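Local coordinates for acyl-CoA dehydrogenase family protein (Porphyromonas gingivalis, PDB 2OKU) that probably acts as an FAD-dependent acyl-CoA dehydrogenase, of which this chain is the C-terminal, all-helical domain, at residues A[49-54]-A[111-116]; A[4-9]-A[63-68]; A[39-44]-A[104-109]; A[20-25]-A[77-82]. All blocks are in the same frame, centred on the assembly; numbering follows the deposited sequence.

Interaction 1: A[49-54]-A[111-116]; sequences IAFVTE and SYVRAF
Phe51 on helix 32-53 lies against Val113 and Arg114 on helix 92-115. The two short segments run nearly parallel, their axes 10.5 Å apart at closest approach and inclined by 24°. CG of Phe51 sits anti to the backbone N (chi1 171°), which carries the ring out to the neighbouring helix. Starting at the base of the side chain, CB of Phe51 lies 4.0 Å from NH1 of Arg114. CG and CD1 of Phe51 lie near the same nitrogen, CD1 closest at 3.6 Å from Arg114 NH1. On the other flank of the ring, CD2 of Phe51 meets the methyl CG1 of Val113. Further out, CE2 of Phe51 is 3.5 Å from the carbonyl oxygen O of Val113. At the tip, CZ of Phe51 rests near the backbone of Arg114, 3.8 Å from its CA.

Arg114 crosses one face of the ring. Its CG stands 4.1 Å from the Phe51 centroid, almost on the ring normal, and makes a CH-pi contact. The guanidinium is tilted against the ring by 48°, so the two groups do not stack flat. Its NE forms a salt bridge with Asp110, one turn back on the same helix. Beyond the CD2 side of the ring, Val52 CG2 presses on Val113 CG1 at 3.5 Å, tight for two methyls. No hydrogen bond spans segments 49-54 and 111-116, at this end of the two parallel bundle helices. Carbon packing and the CH-pi contact therefore hold this end of the helix pair, while the charge of Arg114 is paired with Asp110 within its own helix.

Interaction 2: A[4-9]-A[63-68]; sequences AAIRHI and FQARRL
Ala65 and Leu68 on helix 58-87 receive Ile6 and Ile9 from the N-terminal end of the chain. This packs the broken N-terminal helices, 2-5 and 7-11, onto a long helix of the helical bundle. Ile6 sits at the break: it is the first residue to leave helix 2-5 and holds the N-cap position of helix 7-11.

Along 63-68, Phe63 does not touch 4-9. Its ring stacks with that of Phe116, and one face carries NH1 of Arg67, 3.6 Å above the ring plane and toward the rim. Gln64 follows, turned away at its end. Its OE1 accepts a 3.0 Å hydrogen bond from Arg67 NH1, the donor tilted out of the carbonyl plane. Ala65 is the residue that touches Ile6. Its CB meets Ile6 CD1 at 3.7 Å, and its carbonyl oxygen O lies equally near the same methyl. Ile6 CG1 sits between the backbone N and the carbonyl carbon (chi1 80°), and from there CD1 reaches across. The helix is kinked here, since the N atoms of Arg66 and Arg67 lack bonds to the preceding turn. Arg67 takes no part across this contact and packs on Ile109, Tyr112 and Val113 of helix 92-115.

Leu68 closes the segment, its CB 4.4 Å from Ile9 CG2. It also packs on Leu48, Ile49 and Val52 of helix 32-53, and is buried between that helix and the N-terminal one. Near this contact His8 NE2 bonds Asp88 of the second subunit. Leu68 O already takes a hydrogen bond from Thr72 OG1, and Ile9 CG2 approaches the same oxygen to 3.8 Å.

Interaction 3: A[39-44]-A[104-109]; sequences ARMTDR and AEQEKI
Met41, a selenomethionine, and Gln106 form the tight, buried side of this contact. The amide oxygen OE1 of Gln106 lies 3.2 Å from Met41 CB and close to its CG. The bent end of Met41 then brings CE back over the amide, 3.7 Å from Gln106 CD. On the other branch, Gln106 NE2 donates to the backbone O of Met41 over 3.1 Å. The N-H points straight at it (160°), but approaches from above the carbonyl plane and not along a lone pair. The same nitrogen also bonds Met71 O on helix 58-87. One amide thus ties together three helices of the up-and-down bundle, with 39-44 and 104-109 nearly parallel at 21°.

The outer side is looser and polar. Arg44 bends at chi2 and presents its guanidinium end-on to Glu107. Both terminal nitrogens grip one oxygen, with Arg44 NH2 2.8 Å and NH1 3.0 Å from Glu107 OE1. That oxygen lies in the guanidinium plane, while the Glu107 carboxylate is turned from that plane by 23°. A water links the two sides: it accepts from Arg44 NH1 and donates to Gln106 OE1, 2.7 Å away.

Interaction 4: A[20-25]-A[77-82]; sequences EEYQQT and FGHLLM
With CG anti to the carbonyl carbon in both Tyr22 (chi1 -59°) and His79, the two side chains meet between the segments. Gln23 bends at chi2, which brings its amide back to the edge of the same imidazole. Near the C-terminal end of helix 13-22, a type I beta turn from Tyr22 to Thr25 packs on helix 58-87 of the bundle. The turn is secured at Tyr22 O, which accepts from both N and OG1 of Thr25 on the same face of its plane.

Gln23 NE2 donates to His79 NE2 over 3.0 Å, and the bond is almost straight at 176°. The amide stands nearly perpendicular to the imidazole ring. Gln23 NE2 also bonds Lys35 O, and His79 ND1 bonds Ala75 O. The imidazole is therefore gripped at both nitrogens, which probably fixes its rotation and is consistent with a proton on ND1. The Tyr22 and His79 rings are inclined by 29° but slid apart, with centroids 5.9 Å from each other, so they barely overlap. The closer touch is Tyr22 CB to His79 CD2 at 3.6 Å. Beyond it, Leu80 reaches Tyr22 from the next position on the helix and also packs on Ala84 of the second subunit. Its methyl CD2 ends 4.0 Å from the hydroxyl oxygen OH of Tyr22.

Overall arrangement
Interactions 1 and 3 both join helix 32-53 to helix 92-115. Their segments adjoin in sequence, and their centres are about 12 Å apart. Interactions 2 and 4 join helix 58-87 to the N-terminal part of the chain. Their centres are about 22 Å apart, on opposite sides of the chain's centre, and both touch the second subunit. Interactions 1 and 4 lie farthest apart, at about 25 Å between centres. Interactions 1 and 2 touch through Phe116 and Phe63, and interactions 3 and 4 through Thr42 and His79. The first segments come in the order 2, 4, 3, 1 along the chain and the second repeat it, which ties distant parts of the sequence into one helical domain.

Interaction 1: A[49-54]-A[111-116]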
# COMPACT_ATOMS: atom_id res chain seq x y z
N ILE A 49 11.20 -15.49 -7.26
CA ILE A 49 10.66 -16.77 -6.80
C ILE A 49 11.31 -17.92 -7.57
O ILE A 49 11.75 -18.89 -6.94
CB ILE A 49 9.12 -16.82 -6.95
CG1 ILE A 49 8.52 -15.84 -5.94
CG2 ILE A 49 8.58 -18.28 -6.76
CD1 ILE A 49 7.03 -15.45 -6.19
N ALA A 50 11.39 -17.80 -8.90
CA ALA A 50 12.07 -18.80 -9.77
C ALA A 50 13.53 -18.98 -9.41
O ALA A 50 14.03 -20.11 -9.37
CB ALA A 50 11.94 -18.43 -11.25
N PHE A 51 14.22 -17.87 -9.16
CA PHE A 51 15.63 -17.91 -8.73
C PHE A 51 15.81 -18.83 -7.52
O PHE A 51 16.77 -19.63 -7.47
CB PHE A 51 16.16 -16.50 -8.46
CG PHE A 51 17.51 -16.48 -7.80
CD1 PHE A 51 18.67 -16.54 -8.57
CD2 PHE A 51 17.63 -16.44 -6.43
CE1 PHE A 51 19.94 -16.54 -7.96
CE2 PHE A 51 18.87 -16.44 -5.82
CZ PHE A 51 20.03 -16.48 -6.57
N VAL A 52 14.91 -18.74 -6.55
CA VAL A 52 14.97 -19.55 -5.33
C VAL A 52 14.48 -21.00 -5.55
O VAL A 52 15.20 -21.96 -5.22
CB VAL A 52 14.16 -18.91 -4.16
CG1 VAL A 52 14.14 -19.83 -2.93
CG2 VAL A 52 14.73 -17.51 -3.78
N THR A 53 13.29 -21.15 -6.13
CA THR A 53 12.69 -22.48 -6.32
C THR A 53 13.52 -23.37 -7.24
O THR A 53 13.64 -24.57 -7.00
CB THR A 53 11.22 -22.43 -6.83
OG1 THR A 53 11.16 -21.81 -8.12
CG2 THR A 53 10.34 -21.71 -5.84
N GLU A 54 14.14 -22.80 -8.26
CA GLU A 54 14.90 -23.61 -9.21
C GLU A 54 16.19 -24.19 -8.61
O GLU A 54 16.79 -25.09 -9.20
CB GLU A 54 15.19 -22.84 -10.49
CG GLU A 54 13.90 -22.58 -11.30
CD GLU A 54 14.10 -21.72 -12.53
OE1 GLU A 54 15.26 -21.34 -12.85
OE2 GLU A 54 13.09 -21.41 -13.18
N SER A 111 18.13 -7.93 -4.16
CA SER A 111 19.58 -7.85 -3.93
C SER A 111 20.05 -8.84 -2.85
O SER A 111 20.99 -9.62 -3.06
CB SER A 111 19.95 -6.40 -3.58
OG SER A 111 21.33 -6.29 -3.30
N TYR A 112 19.36 -8.84 -1.71
CA TYR A 112 19.66 -9.75 -0.62
C TYR A 112 19.55 -11.21 -1.01
O TYR A 112 20.47 -11.98 -0.80
CB TYR A 112 18.77 -9.47 0.61
CG TYR A 112 19.04 -10.51 1.70
CD1 TYR A 112 20.06 -10.32 2.62
CD2 TYR A 112 18.29 -11.66 1.78
CE1 TYR A 112 20.33 -11.27 3.62
CE2 TYR A 112 18.53 -12.62 2.78
CZ TYR A 112 19.57 -12.40 3.69
OH TYR A 112 19.83 -13.33 4.67
N VAL A 113 18.40 -11.58 -1.58
CA VAL A 113 18.14 -12.97 -1.95
C VAL A 113 19.11 -13.48 -3.01
O VAL A 113 19.61 -14.62 -2.92
CB VAL A 113 16.67 -13.16 -2.39
CG1 VAL A 113 16.43 -14.56 -2.98
CG2 VAL A 113 15.75 -12.86 -1.19
N ARG A 114 19.39 -12.64 -4.00
CA ARG A 114 20.32 -13.01 -5.06
C ARG A 114 21.79 -13.08 -4.62
O ARG A 114 22.58 -13.82 -5.21
CB ARG A 114 20.13 -12.06 -6.26
CG ARG A 114 18.81 -12.35 -6.99
CD ARG A 114 18.60 -11.43 -8.19
NE ARG A 114 17.28 -11.65 -8.79
CZ ARG A 114 17.01 -12.60 -9.67
NH1 ARG A 114 17.98 -13.40 -10.10
NH2 ARG A 114 15.79 -12.73 -10.16
N ALA A 115 22.16 -12.32 -3.60
CA ALA A 115 23.53 -12.33 -3.06
C ALA A 115 23.73 -13.41 -1.99
O ALA A 115 24.85 -13.71 -1.60
CB ALA A 115 23.88 -10.98 -2.51
N PHE A 116 22.64 -14.00 -1.52
CA PHE A 116 22.70 -14.91 -0.38
C PHE A 116 23.36 -16.23 -0.77
O PHE A 116 22.99 -16.84 -1.75
CB PHE A 116 21.30 -15.14 0.20
CG PHE A 116 21.30 -15.97 1.44
CD1 PHE A 116 21.66 -15.42 2.66
CD2 PHE A 116 20.95 -17.32 1.40
CE1 PHE A 116 21.68 -16.20 3.83
CE2 PHE A 116 20.96 -18.10 2.57
CZ PHE A 116 21.33 -17.54 3.78

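Interaction 2: A[4-9]-A[63-68]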
# COMPACT_ATOMS: atom_id res chain seq x y z
N ALA A 4 4.35 -24.79 2.79
CA ALA A 4 2.91 -25.04 2.61
C ALA A 4 2.11 -23.75 2.70
O ALA A 4 1.25 -23.48 1.86
CB ALA A 4 2.39 -26.07 3.67
N ALA A 5 2.39 -22.96 3.74
CA ALA A 5 1.69 -21.68 3.95
C ALA A 5 1.86 -20.73 2.78
O ALA A 5 1.08 -19.77 2.62
CB ALA A 5 2.20 -21.00 5.25
N ILE A 6 2.88 -20.95 1.96
CA ILE A 6 3.12 -20.05 0.82
C ILE A 6 3.03 -20.72 -0.56
O ILE A 6 3.48 -20.17 -1.53
CB ILE A 6 4.45 -19.20 0.96
CG1 ILE A 6 5.72 -19.95 0.60
CG2 ILE A 6 4.59 -18.56 2.35
CD1 ILE A 6 6.84 -18.96 0.17
N ARG A 7 2.39 -21.88 -0.65
CA ARG A 7 2.30 -22.58 -1.93
C ARG A 7 1.69 -21.72 -3.05
O ARG A 7 2.08 -21.80 -4.23
CB ARG A 7 1.48 -23.85 -1.75
CG ARG A 7 1.93 -24.92 -2.61
CD ARG A 7 0.98 -26.11 -2.53
NE ARG A 7 1.21 -27.02 -3.64
CZ ARG A 7 2.02 -28.08 -3.58
NH1 ARG A 7 2.67 -28.38 -2.46
NH2 ARG A 7 2.16 -28.87 -4.65
N HIS A 8 0.72 -20.88 -2.68
CA HIS A 8 0.05 -19.99 -3.64
C HIS A 8 1.01 -18.87 -4.12
O HIS A 8 0.94 -18.42 -5.26
CB HIS A 8 -1.25 -19.43 -3.03
CG HIS A 8 -1.03 -18.54 -1.83
ND1 HIS A 8 -0.28 -18.92 -0.74
CD2 HIS A 8 -1.51 -17.30 -1.55
CE1 HIS A 8 -0.29 -17.94 0.15
NE2 HIS A 8 -1.01 -16.94 -0.32
N ILE A 9 1.95 -18.48 -3.26
CA ILE A 9 3.02 -17.53 -3.60
C ILE A 9 4.05 -18.13 -4.57
O ILE A 9 4.34 -17.54 -5.63
CB ILE A 9 3.77 -17.03 -2.32
CG1 ILE A 9 2.77 -16.40 -1.34
CG2 ILE A 9 5.01 -16.12 -2.69
CD1 ILE A 9 2.00 -15.18 -1.85
N PHE A 63 13.87 -20.60 4.32
CA PHE A 63 14.57 -19.41 4.84
C PHE A 63 14.10 -18.11 4.14
O PHE A 63 13.95 -17.06 4.77
CB PHE A 63 16.07 -19.59 4.67
CG PHE A 63 16.87 -18.42 5.08
CD1 PHE A 63 17.01 -18.09 6.43
CD2 PHE A 63 17.50 -17.62 4.13
CE1 PHE A 63 17.76 -16.97 6.82
CE2 PHE A 63 18.24 -16.50 4.50
CZ PHE A 63 18.38 -16.17 5.84
N GLN A 64 13.90 -18.20 2.83
CA GLN A 64 13.53 -17.05 1.99
C GLN A 64 12.04 -16.87 1.84
O GLN A 64 11.60 -15.91 1.20
CB GLN A 64 14.15 -17.21 0.60
CG GLN A 64 15.67 -17.35 0.52
CD GLN A 64 16.45 -16.13 1.02
OE1 GLN A 64 15.95 -15.34 1.82
NE2 GLN A 64 17.70 -16.01 0.56
N ALA A 65 11.25 -17.78 2.41
CA ALA A 65 9.78 -17.75 2.23
C ALA A 65 9.11 -16.41 2.51
O ALA A 65 8.37 -15.91 1.67
CB ALA A 65 9.08 -18.88 3.06
N ARG A 66 9.36 -15.84 3.68
CA ARG A 66 8.75 -14.57 4.04
C ARG A 66 9.17 -13.45 3.07
O ARG A 66 8.35 -12.60 2.72
CB ARG A 66 9.10 -14.19 5.45
CG ARG A 66 8.52 -12.90 5.88
CD ARG A 66 9.03 -12.49 7.24
NE ARG A 66 8.55 -13.34 8.32
CZ ARG A 66 8.77 -13.07 9.61
NH1 ARG A 66 9.45 -11.97 9.94
NH2 ARG A 66 8.29 -13.88 10.56
N ARG A 67 10.43 -13.45 2.62
CA ARG A 67 10.87 -12.46 1.61
C ARG A 67 10.16 -12.61 0.26
O ARG A 67 9.84 -11.61 -0.41
CB ARG A 67 12.39 -12.53 1.42
CG ARG A 67 13.13 -11.94 2.56
CD ARG A 67 14.62 -12.11 2.40
NE ARG A 67 15.17 -11.79 3.67
CZ ARG A 67 15.57 -12.65 4.62
NH1 ARG A 67 15.60 -13.96 4.47
NH2 ARG A 67 15.97 -12.14 5.73
N LEU A 68 9.89 -13.84 -0.14
CA LEU A 68 9.15 -14.08 -1.38
C LEU A 68 7.70 -13.62 -1.24
O LEU A 68 7.15 -13.08 -2.19
CB LEU A 68 9.23 -15.53 -1.78
CG LEU A 68 10.64 -16.06 -2.11
CD1 LEU A 68 10.54 -17.54 -2.49
CD2 LEU A 68 11.32 -15.22 -3.21

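Interaction 3: A[39-44]-A[104-109]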
# COMPACT_ATOMS: atom_id res chain seq x y z
N ALA A 39 3.72 -3.79 -13.67
CA ALA A 39 3.97 -4.99 -14.47
C ALA A 39 5.43 -5.45 -14.29
O ALA A 39 5.68 -6.64 -14.08
CB ALA A 39 3.65 -4.72 -15.95
N ARG A 40 6.37 -4.50 -14.32
CA ARG A 40 7.79 -4.82 -14.09
C ARG A 40 8.01 -5.38 -12.68
O ARG A 40 8.77 -6.35 -12.51
CB ARG A 40 8.70 -3.61 -14.34
CG ARG A 40 8.84 -3.27 -15.84
CD ARG A 40 9.74 -2.05 -16.14
NE ARG A 40 11.05 -2.11 -15.48
CZ ARG A 40 12.16 -2.69 -15.97
NH1 ARG A 40 12.18 -3.31 -17.16
NH2 ARG A 40 13.28 -2.65 -15.24
N MSE A 41 7.37 -4.79 -11.67
CA MSE A 41 7.46 -5.33 -10.28
C MSE A 41 6.91 -6.76 -10.18
O MSE A 41 7.43 -7.59 -9.41
CB MSE A 41 6.72 -4.44 -9.28
CG MSE A 41 7.35 -3.08 -9.11
SE MSE A 41 6.26 -1.93 -8.00
CE MSE A 41 6.56 -2.86 -6.31
N THR A 42 5.85 -7.05 -10.94
CA THR A 42 5.26 -8.39 -10.98
C THR A 42 6.25 -9.40 -11.61
O THR A 42 6.52 -10.45 -11.03
CB THR A 42 3.91 -8.38 -11.73
OG1 THR A 42 3.07 -7.36 -11.18
CG2 THR A 42 3.20 -9.73 -11.66
N ASP A 43 6.81 -9.06 -12.76
CA ASP A 43 7.82 -9.90 -13.39
C ASP A 43 9.02 -10.11 -12.44
O ASP A 43 9.56 -11.19 -12.39
CB ASP A 43 8.34 -9.30 -14.69
CG ASP A 43 7.26 -9.15 -15.78
OD1 ASP A 43 6.17 -9.75 -15.69
OD2 ASP A 43 7.53 -8.39 -16.74
N ARG A 44 9.44 -9.06 -11.73
CA ARG A 44 10.57 -9.14 -10.78
C ARG A 44 10.28 -10.12 -9.64
O ARG A 44 11.13 -10.94 -9.28
CB ARG A 44 10.88 -7.76 -10.19
CG ARG A 44 12.28 -7.58 -9.65
CD ARG A 44 12.99 -6.61 -10.58
NE ARG A 44 14.43 -6.49 -10.37
CZ ARG A 44 15.02 -5.70 -9.49
NH1 ARG A 44 14.30 -4.96 -8.64
NH2 ARG A 44 16.35 -5.67 -9.45
N ALA A 104 11.57 0.37 -3.96
CA ALA A 104 12.72 0.35 -3.06
C ALA A 104 12.79 -0.95 -2.26
O ALA A 104 13.83 -1.60 -2.20
CB ALA A 104 12.72 1.55 -2.13
N GLU A 105 11.66 -1.35 -1.69
CA GLU A 105 11.64 -2.54 -0.87
C GLU A 105 11.86 -3.80 -1.68
O GLU A 105 12.59 -4.67 -1.23
CB GLU A 105 10.35 -2.61 -0.02
CG GLU A 105 10.18 -1.47 1.01
CD GLU A 105 11.36 -1.37 1.96
OE1 GLU A 105 11.69 -2.35 2.61
OE2 GLU A 105 12.01 -0.31 2.00
N GLN A 106 11.30 -3.87 -2.89
CA GLN A 106 11.55 -4.98 -3.78
C GLN A 106 13.05 -5.09 -4.14
O GLN A 106 13.60 -6.17 -4.23
CB GLN A 106 10.74 -4.87 -5.07
CG GLN A 106 9.32 -5.39 -4.99
CD GLN A 106 8.80 -5.78 -6.37
OE1 GLN A 106 9.19 -5.19 -7.38
NE2 GLN A 106 7.91 -6.79 -6.41
N GLU A 107 13.69 -3.95 -4.34
CA GLU A 107 15.09 -3.93 -4.72
C GLU A 107 15.97 -4.48 -3.57
O GLU A 107 16.86 -5.28 -3.80
CB GLU A 107 15.51 -2.52 -5.11
CG GLU A 107 16.96 -2.36 -5.50
CD GLU A 107 17.51 -3.34 -6.53
OE1 GLU A 107 16.81 -3.65 -7.52
OE2 GLU A 107 18.68 -3.76 -6.38
N LYS A 108 15.67 -4.08 -2.35
CA LYS A 108 16.40 -4.57 -1.17
C LYS A 108 16.27 -6.11 -1.04
O LYS A 108 17.25 -6.82 -0.82
CB LYS A 108 15.85 -3.89 0.09
CG LYS A 108 16.18 -2.38 0.27
CD LYS A 108 15.37 -1.89 1.47
CE LYS A 108 15.46 -0.43 1.69
NZ LYS A 108 14.68 -0.01 2.89
N ILE A 109 15.06 -6.60 -1.24
CA ILE A 109 14.79 -8.03 -1.17
C ILE A 109 15.51 -8.75 -2.30
O ILE A 109 16.22 -9.72 -2.07
CB ILE A 109 13.29 -8.38 -1.22
CG1 ILE A 109 12.52 -7.78 -0.04
CG2 ILE A 109 13.13 -9.93 -1.29
CD1 ILE A 109 10.97 -7.72 -0.21
O HOH W 1 11.28 -4.07 -8.71

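Interaction 4: A[20-25]-A[77-82]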
# COMPACT_ATOMS: atom_id res chain seq x y z
N GLU A 20 -4.05 -11.28 -15.38
CA GLU A 20 -5.33 -11.64 -16.01
C GLU A 20 -6.45 -10.66 -15.68
O GLU A 20 -7.36 -10.48 -16.49
CB GLU A 20 -5.71 -13.10 -15.65
CG GLU A 20 -4.72 -14.13 -16.22
CD GLU A 20 -4.81 -15.56 -15.60
OE1 GLU A 20 -5.82 -15.93 -14.97
OE2 GLU A 20 -3.83 -16.33 -15.78
N GLU A 21 -6.38 -9.99 -14.53
CA GLU A 21 -7.40 -9.03 -14.12
C GLU A 21 -6.85 -7.61 -13.97
O GLU A 21 -7.27 -6.69 -14.68
CB GLU A 21 -8.07 -9.44 -12.80
CG GLU A 21 -9.16 -8.47 -12.37
CD GLU A 21 -9.88 -8.85 -11.07
OE1 GLU A 21 -9.77 -10.02 -10.65
OE2 GLU A 21 -10.57 -7.97 -10.49
N TYR A 22 -5.93 -7.40 -13.02
CA TYR A 22 -5.56 -6.01 -12.69
C TYR A 22 -4.87 -5.30 -13.86
O TYR A 22 -5.12 -4.11 -14.11
CB TYR A 22 -4.69 -5.95 -11.46
CG TYR A 22 -5.27 -6.52 -10.20
CD1 TYR A 22 -6.63 -6.51 -9.95
CD2 TYR A 22 -4.42 -7.05 -9.22
CE1 TYR A 22 -7.15 -7.05 -8.77
CE2 TYR A 22 -4.94 -7.56 -8.03
CZ TYR A 22 -6.30 -7.55 -7.81
OH TYR A 22 -6.79 -8.06 -6.62
N GLN A 23 -3.98 -6.00 -14.55
CA GLN A 23 -3.29 -5.39 -15.68
C GLN A 23 -4.20 -5.18 -16.90
O GLN A 23 -3.79 -4.54 -17.87
CB GLN A 23 -2.07 -6.23 -16.09
CG GLN A 23 -0.83 -6.02 -15.17
CD GLN A 23 -0.15 -4.69 -15.47
OE1 GLN A 23 0.05 -4.36 -16.64
NE2 GLN A 23 0.21 -3.92 -14.44
N GLN A 24 -5.41 -5.74 -16.86
CA GLN A 24 -6.40 -5.55 -17.94
C GLN A 24 -7.30 -4.34 -17.71
O GLN A 24 -8.16 -4.04 -18.54
CB GLN A 24 -7.26 -6.80 -18.11
CG GLN A 24 -6.49 -8.10 -18.30
CD GLN A 24 -5.59 -8.08 -19.50
OE1 GLN A 24 -5.90 -7.44 -20.51
NE2 GLN A 24 -4.46 -8.78 -19.41
N THR A 25 -7.13 -3.67 -16.57
CA THR A 25 -7.87 -2.48 -16.24
C THR A 25 -7.50 -1.39 -17.21
O THR A 25 -6.31 -1.12 -17.41
CB THR A 25 -7.54 -1.97 -14.84
OG1 THR A 25 -7.60 -3.06 -13.92
CG2 THR A 25 -8.49 -0.86 -14.40
N PHE A 77 -0.04 -5.04 -3.63
CA PHE A 77 -0.45 -3.81 -2.94
C PHE A 77 -0.44 -2.65 -3.92
O PHE A 77 -1.37 -1.84 -3.94
CB PHE A 77 0.50 -3.52 -1.78
CG PHE A 77 0.28 -4.38 -0.54
CD1 PHE A 77 -0.59 -5.47 -0.51
CD2 PHE A 77 1.00 -4.09 0.62
CE1 PHE A 77 -0.76 -6.22 0.65
CE2 PHE A 77 0.85 -4.84 1.77
CZ PHE A 77 -0.03 -5.92 1.79
N GLY A 78 0.61 -2.57 -4.74
CA GLY A 78 0.76 -1.47 -5.70
C GLY A 78 -0.40 -1.41 -6.67
O GLY A 78 -0.93 -0.33 -7.01
N HIS A 79 -0.84 -2.59 -7.11
CA HIS A 79 -2.03 -2.67 -7.96
C HIS A 79 -3.29 -2.20 -7.24
O HIS A 79 -4.09 -1.51 -7.86
CB HIS A 79 -2.23 -4.08 -8.51
CG HIS A 79 -1.35 -4.41 -9.68
ND1 HIS A 79 -0.11 -4.97 -9.53
CD2 HIS A 79 -1.53 -4.23 -11.01
CE1 HIS A 79 0.45 -5.13 -10.72
NE2 HIS A 79 -0.40 -4.70 -11.64
N LEU A 80 -3.47 -2.56 -5.96
CA LEU A 80 -4.66 -2.11 -5.24
C LEU A 80 -4.71 -0.60 -5.16
O LEU A 80 -5.77 0.02 -5.32
CB LEU A 80 -4.71 -2.71 -3.84
CG LEU A 80 -4.70 -4.22 -3.77
CD1 LEU A 80 -4.64 -4.69 -2.30
CD2 LEU A 80 -5.93 -4.80 -4.48
N LEU A 81 -3.55 0.01 -4.96
CA LEU A 81 -3.45 1.46 -4.89
C LEU A 81 -3.62 2.12 -6.27
O LEU A 81 -4.27 3.16 -6.39
CB LEU A 81 -2.13 1.86 -4.21
CG LEU A 81 -1.89 1.27 -2.83
CD1 LEU A 81 -0.60 1.96 -2.21
CD2 LEU A 81 -3.11 1.34 -1.91
N MSE A 82 -3.09 1.50 -7.31
CA MSE A 82 -3.35 1.95 -8.69
C MSE A 82 -4.86 1.97 -8.98
O MSE A 82 -5.38 2.90 -9.58
CB MSE A 82 -2.64 1.04 -9.71
CG MSE A 82 -2.31 1.62 -11.07
SE MSE A 82 -2.63 0.29 -12.50
CE MSE A 82 -4.39 0.74 -11.95